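Local coordinates for hypothetical protein DUF871 (Enterococcus faecalis, PDB 2P0O) that is of unproven function but probably acts as a 6-phospho-N-acetylmuramidase, with a TIM-barrel domain followed by a smaller cyclophilin-like domain, at residues Q50-L55 / I89-T94; E73-K76 / S81-E84. All coordinates share one frame; numbering follows the deposited sequence.

Overall arrangement
Both interactions lie in the N-terminal TIM-barrel domain, on the part of the chain around strands 65-70 and 95-98. Interaction 1 packs helix 48-62 against the end of helix 86-91. Interaction 2 joins helix 72-76 to the turn just before helix 86-91. Both of its segments fall within the span of chain between 50-55 and 89-94. The two contacts do not touch: their centres are 14 Å apart and their nearest atoms about 7 Å apart. Phe80 connects them, because it meets Leu91 of interaction 1 and Leu75 of interaction 2. The sodium ion is held elsewhere, at Met211, Asp213 and Val216, and neither contact contributes to that site.

Interaction 1: residues Q50-L55 / I89-T94; sequences QRLTDL and IELGVT
Leu52 turns its CG anti to the backbone N (chi1 -157°), which carries the branch out to meet Leu91 and Val93. Thr53 has OG1 beside its backbone N (chi1 -51°), and this oxygen faces the same leucine. The CD2 methyl of Leu91 does the touching. Leu91 CD2 lies 4.0 Å from Leu52 CG and 3.8 Å from Thr53 OG1. The Leu91 side chain crosses those of Leu52 and Thr53 at about a right angle. CD2 is a methyl, so it meets Thr53 OG1 by van der Waals contact alone; the hydroxyl is hydrogen-bonded to Arg49 O in its own helix. Val93 adds a looser apolar touch, with CG2 4.4 Å from Leu52 CG.

The polar link is made by one water. It donates to Thr53 O and to Leu91 O, at 2.6 Å each, and so bridges the two backbones beside the leucine packing. Gly92 ends helix 86-91 in a Schellman motif. Its positive phi (118°) turns the chain, and Gly92 N bonds to Ile89 O at 3.1 Å. The chain then runs through Val93 toward strand 95-98. Leu52 and Val93 both also rest on Val68 of strand 65-70. This is the layer of helices around a TIM barrel: helix 48-62 and the end of helix 86-91 pack side by side over the parallel strands.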
loop_
_atom_site.group_PDB
_atom_site.type_symbol
_atom_site.label_atom_id
_atom_site.label_comp_id
_atom_site.label_asym_id
_atom_site.label_seq_id
_atom_site.Cartn_x
_atom_site.Cartn_y
_atom_site.Cartn_z
ATOM N N GLN A 50 4.627 -25.348 -14.387
ATOM C CA GLN A 50 5.300 -24.531 -15.391
ATOM C C GLN A 50 5.006 -23.044 -15.210
ATOM O O GLN A 50 5.867 -22.202 -15.450
ATOM C CB GLN A 50 5.015 -24.930 -16.825
ATOM C CG GLN A 50 6.180 -24.556 -17.751
ATOM C CD GLN A 50 5.770 -23.843 -19.069
ATOM O OE1 GLN A 50 5.947 -24.409 -20.196
ATOM N NE2 GLN A 50 5.236 -22.584 -18.942
ATOM N N ARG A 51 3.788 -22.730 -14.750
ATOM C CA ARG A 51 3.419 -21.354 -14.381
ATOM C C ARG A 51 4.328 -20.787 -13.275
ATOM O O ARG A 51 4.755 -19.638 -13.321
ATOM C CB ARG A 51 1.942 -21.277 -13.962
ATOM C CG ARG A 51 0.992 -21.180 -15.155
ATOM C CD ARG A 51 -0.459 -21.177 -14.756
ATOM N NE ARG A 51 -1.280 -21.630 -15.876
ATOM C CZ ARG A 51 -2.609 -21.739 -15.864
ATOM N NH1 ARG A 51 -3.319 -21.420 -14.788
ATOM N NH2 ARG A 51 -3.235 -22.169 -16.951
ATOM N N LEU A 52 4.611 -21.605 -12.268
ATOM C CA LEU A 52 5.482 -21.215 -11.159
ATOM C C LEU A 52 6.909 -21.085 -11.618
ATOM O O LEU A 52 7.597 -20.189 -11.150
ATOM C CB LEU A 52 5.383 -22.222 -10.011
ATOM C CG LEU A 52 5.746 -21.825 -8.537
ATOM C CD1 LEU A 52 4.912 -20.648 -7.998
ATOM C CD2 LEU A 52 5.598 -23.026 -7.602
ATOM N N THR A 53 7.360 -21.986 -12.565
ATOM C CA THR A 53 8.670 -21.897 -13.159
ATOM C C THR A 53 8.796 -20.601 -13.961
ATOM O O THR A 53 9.850 -19.970 -13.946
ATOM C CB THR A 53 9.053 -23.165 -14.022
ATOM O OG1 THR A 53 8.820 -24.355 -13.212
ATOM C CG2 THR A 53 10.547 -23.099 -14.465
ATOM N N ASP A 54 7.732 -20.196 -14.670
ATOM C CA ASP A 54 7.712 -18.869 -15.439
ATOM C C ASP A 54 7.782 -17.667 -14.477
ATOM O O ASP A 54 8.500 -16.681 -14.750
ATOM C CB ASP A 54 6.437 -18.713 -16.278
ATOM C CG ASP A 54 6.285 -19.778 -17.342
ATOM O OD1 ASP A 54 7.306 -20.169 -18.005
ATOM O OD2 ASP A 54 5.113 -20.229 -17.525
ATOM N N LEU A 55 7.039 -17.735 -13.373
ATOM C CA LEU A 55 6.984 -16.595 -12.435
ATOM C C LEU A 55 8.316 -16.396 -11.678
ATOM O O LEU A 55 8.832 -15.271 -11.580
ATOM C CB LEU A 55 5.796 -16.711 -11.444
ATOM C CG LEU A 55 5.754 -15.642 -10.323
ATOM C CD1 LEU A 55 5.574 -14.262 -10.905
ATOM C CD2 LEU A 55 4.694 -15.894 -9.235
ATOM N N ILE A 89 13.787 -23.542 -4.387
ATOM C CA ILE A 89 14.657 -22.386 -4.196
ATOM C C ILE A 89 15.294 -22.038 -5.539
ATOM O O ILE A 89 15.333 -20.863 -5.917
ATOM C CB ILE A 89 15.707 -22.634 -3.079
ATOM C CG1 ILE A 89 15.024 -22.583 -1.704
ATOM C CG2 ILE A 89 16.866 -21.608 -3.158
ATOM C CD1 ILE A 89 15.683 -23.467 -0.645
ATOM N N GLU A 90 15.740 -23.075 -6.258
ATOM C CA GLU A 90 16.291 -22.934 -7.608
ATOM C C GLU A 90 15.314 -22.243 -8.557
ATOM O O GLU A 90 15.757 -21.473 -9.408
ATOM C CB GLU A 90 16.753 -24.309 -8.163
ATOM C CG GLU A 90 16.871 -24.414 -9.705
ATOM C CD GLU A 90 18.257 -24.019 -10.250
ATOM O OE1 GLU A 90 19.272 -24.827 -9.969
ATOM O OE2 GLU A 90 18.309 -22.920 -10.973
ATOM N N LEU A 91 13.949 -22.535 -8.314
ATOM C CA LEU A 91 12.920 -21.890 -9.143
ATOM C C LEU A 91 12.845 -20.368 -8.986
ATOM O O LEU A 91 12.510 -19.661 -9.941
ATOM C CB LEU A 91 11.535 -22.453 -8.805
ATOM C CG LEU A 91 10.857 -23.510 -9.714
ATOM C CD1 LEU A 91 11.403 -24.912 -9.404
ATOM C CD2 LEU A 91 9.322 -23.427 -9.524
ATOM N N GLY A 92 13.113 -19.872 -7.774
ATOM C CA GLY A 92 12.942 -18.441 -7.441
ATOM C C GLY A 92 11.921 -18.199 -6.341
ATOM O O GLY A 92 11.539 -17.051 -6.057
ATOM N N VAL A 93 11.479 -19.276 -5.704
ATOM C CA VAL A 93 10.586 -19.143 -4.555
ATOM C C VAL A 93 11.401 -18.872 -3.287
ATOM O O VAL A 93 12.376 -19.559 -3.013
ATOM C CB VAL A 93 9.684 -20.378 -4.415
ATOM C CG1 VAL A 93 8.844 -20.316 -3.131
ATOM C CG2 VAL A 93 8.797 -20.492 -5.644
ATOM N N THR A 94 11.002 -17.858 -2.523
ATOM C CA THR A 94 11.747 -17.469 -1.331
ATOM C C THR A 94 11.014 -17.772 -0.030
ATOM O O THR A 94 11.575 -17.600 1.060
ATOM C CB THR A 94 12.086 -15.973 -1.352
ATOM O OG1 THR A 94 10.896 -15.225 -1.640
ATOM C CG2 THR A 94 13.173 -15.667 -2.388
HETATM O O HOH W 1 11.701 -20.521 -12.206
#

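Interaction 2: residues E73-K76 / S81-E84; sequences EALK and SFDE
Leu75 meets Phe82 through one methyl, CD2. This methyl sits at the edge of the Phe82 ring, in the ring plane, and Leu75 CD2 is 4.0 Å from Phe82 CD1. The same Leu75 CD2 is 3.7 Å from Phe82 N and 4.2 Å from Ser81 C. It therefore packs against the peptide link entering Phe82 as well as against the ring. The two side chains cross at about a right angle. The contact is van der Waals packing, and both Leu75 and Phe82 are buried.

Torsions account for the approach. In Leu75 the CG stands opposite the backbone N (chi1 178°), which sends the branch out from the helix toward the turn. There the ring edge and the backbone N of Phe82 both lie against the one methyl. Ser81 points its CB away from the helix, and its backbone is what comes close to Leu75.

The next shell shapes the two segments. Residues Ser81 to Glu84 form a type I beta turn, closed by Glu84 N to Ser81 O at 3.2 Å. On the helix, a salt bridge links two side chains, with Lys76 NZ 3.5 Å from Glu73 OE2. The end of Lys76 leads away from the turn. Ala74 N is bonded to Ser71 OG.

Farther out, Leu75 and Phe82 both touch Met98 of strand 95-98. Phe82 also touches Leu96 of that strand, Ile102 in a loop, and Gln106 and Ala110 of helix 104-111. Leu75 is further covered by Phe80. The contact thus belongs to the connection between strands 65-70 and 95-98 of the TIM barrel, where short helix 72-76 and a beta turn precede helix 86-91.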
loop_
_atom_site.group_PDB
_atom_site.type_symbol
_atom_site.label_atom_id
_atom_site.label_comp_id
_atom_site.label_asym_id
_atom_site.label_seq_id
_atom_site.Cartn_x
_atom_site.Cartn_y
_atom_site.Cartn_z
ATOM N N GLU A 73 -1.024 -30.605 0.398
ATOM C CA GLU A 73 -1.395 -31.539 -0.687
ATOM C C GLU A 73 -1.159 -30.963 -2.077
ATOM O O GLU A 73 -0.638 -31.655 -2.954
ATOM C CB GLU A 73 -2.852 -32.022 -0.558
ATOM C CG GLU A 73 -3.035 -33.308 0.260
ATOM C CD GLU A 73 -1.803 -34.233 0.221
ATOM O OE1 GLU A 73 -1.493 -34.828 -0.847
ATOM O OE2 GLU A 73 -1.139 -34.358 1.276
ATOM N N ALA A 74 -1.531 -29.697 -2.265
ATOM C CA ALA A 74 -1.259 -28.985 -3.511
ATOM C C ALA A 74 0.243 -28.883 -3.821
ATOM O O ALA A 74 0.637 -28.877 -4.998
ATOM C CB ALA A 74 -1.894 -27.617 -3.489
ATOM N N LEU A 75 1.075 -28.814 -2.776
ATOM C CA LEU A 75 2.532 -28.789 -2.941
ATOM C C LEU A 75 3.072 -30.133 -3.434
ATOM O O LEU A 75 3.897 -30.172 -4.342
ATOM C CB LEU A 75 3.221 -28.405 -1.632
ATOM C CG LEU A 75 4.751 -28.383 -1.658
ATOM C CD1 LEU A 75 5.261 -27.160 -2.407
ATOM C CD2 LEU A 75 5.309 -28.446 -0.239
ATOM N N LYS A 76 2.618 -31.221 -2.816
ATOM C CA LYS A 76 3.004 -32.568 -3.236
ATOM C C LYS A 76 2.467 -32.880 -4.624
ATOM O O LYS A 76 3.186 -33.422 -5.456
ATOM C CB LYS A 76 2.542 -33.614 -2.222
ATOM C CG LYS A 76 3.366 -33.615 -0.941
ATOM C CD LYS A 76 2.534 -34.018 0.276
ATOM C CE LYS A 76 2.657 -35.495 0.602
ATOM N NZ LYS A 76 2.034 -35.790 1.919
ATOM N N SER A 81 8.245 -31.409 -2.734
ATOM C CA SER A 81 8.062 -31.869 -1.359
ATOM C C SER A 81 8.711 -30.865 -0.402
ATOM O O SER A 81 9.754 -30.250 -0.717
ATOM C CB SER A 81 8.618 -33.283 -1.143
ATOM O OG SER A 81 10.034 -33.278 -1.035
ATOM N N PHE A 82 8.082 -30.704 0.762
ATOM C CA PHE A 82 8.539 -29.742 1.756
ATOM C C PHE A 82 9.923 -30.077 2.369
ATOM O O PHE A 82 10.605 -29.212 2.932
ATOM C CB PHE A 82 7.484 -29.605 2.851
ATOM C CG PHE A 82 7.578 -28.328 3.603
ATOM C CD1 PHE A 82 6.996 -27.171 3.098
ATOM C CD2 PHE A 82 8.253 -28.269 4.811
ATOM C CE1 PHE A 82 7.081 -25.971 3.784
ATOM C CE2 PHE A 82 8.349 -27.077 5.501
ATOM C CZ PHE A 82 7.749 -25.918 4.985
ATOM N N ASP A 83 10.324 -31.335 2.258
ATOM C CA ASP A 83 11.582 -31.794 2.836
ATOM C C ASP A 83 12.728 -31.710 1.829
ATOM O O ASP A 83 13.898 -31.891 2.188
ATOM C CB ASP A 83 11.440 -33.231 3.373
ATOM C CG ASP A 83 10.401 -33.345 4.488
ATOM O OD1 ASP A 83 9.975 -32.298 5.049
ATOM O OD2 ASP A 83 10.007 -34.486 4.806
ATOM N N GLU A 84 12.383 -31.444 0.568
ATOM C CA GLU A 84 13.408 -31.342 -0.494
ATOM C C GLU A 84 13.195 -30.028 -1.247
ATOM O O GLU A 84 12.560 -29.987 -2.319
ATOM C CB GLU A 84 13.330 -32.561 -1.462
ATOM C CG GLU A 84 13.677 -33.905 -0.800
ATOM C CD GLU A 84 15.115 -33.935 -0.246
ATOM O OE1 GLU A 84 15.756 -32.839 -0.206
ATOM O OE2 GLU A 84 15.600 -35.056 0.155
#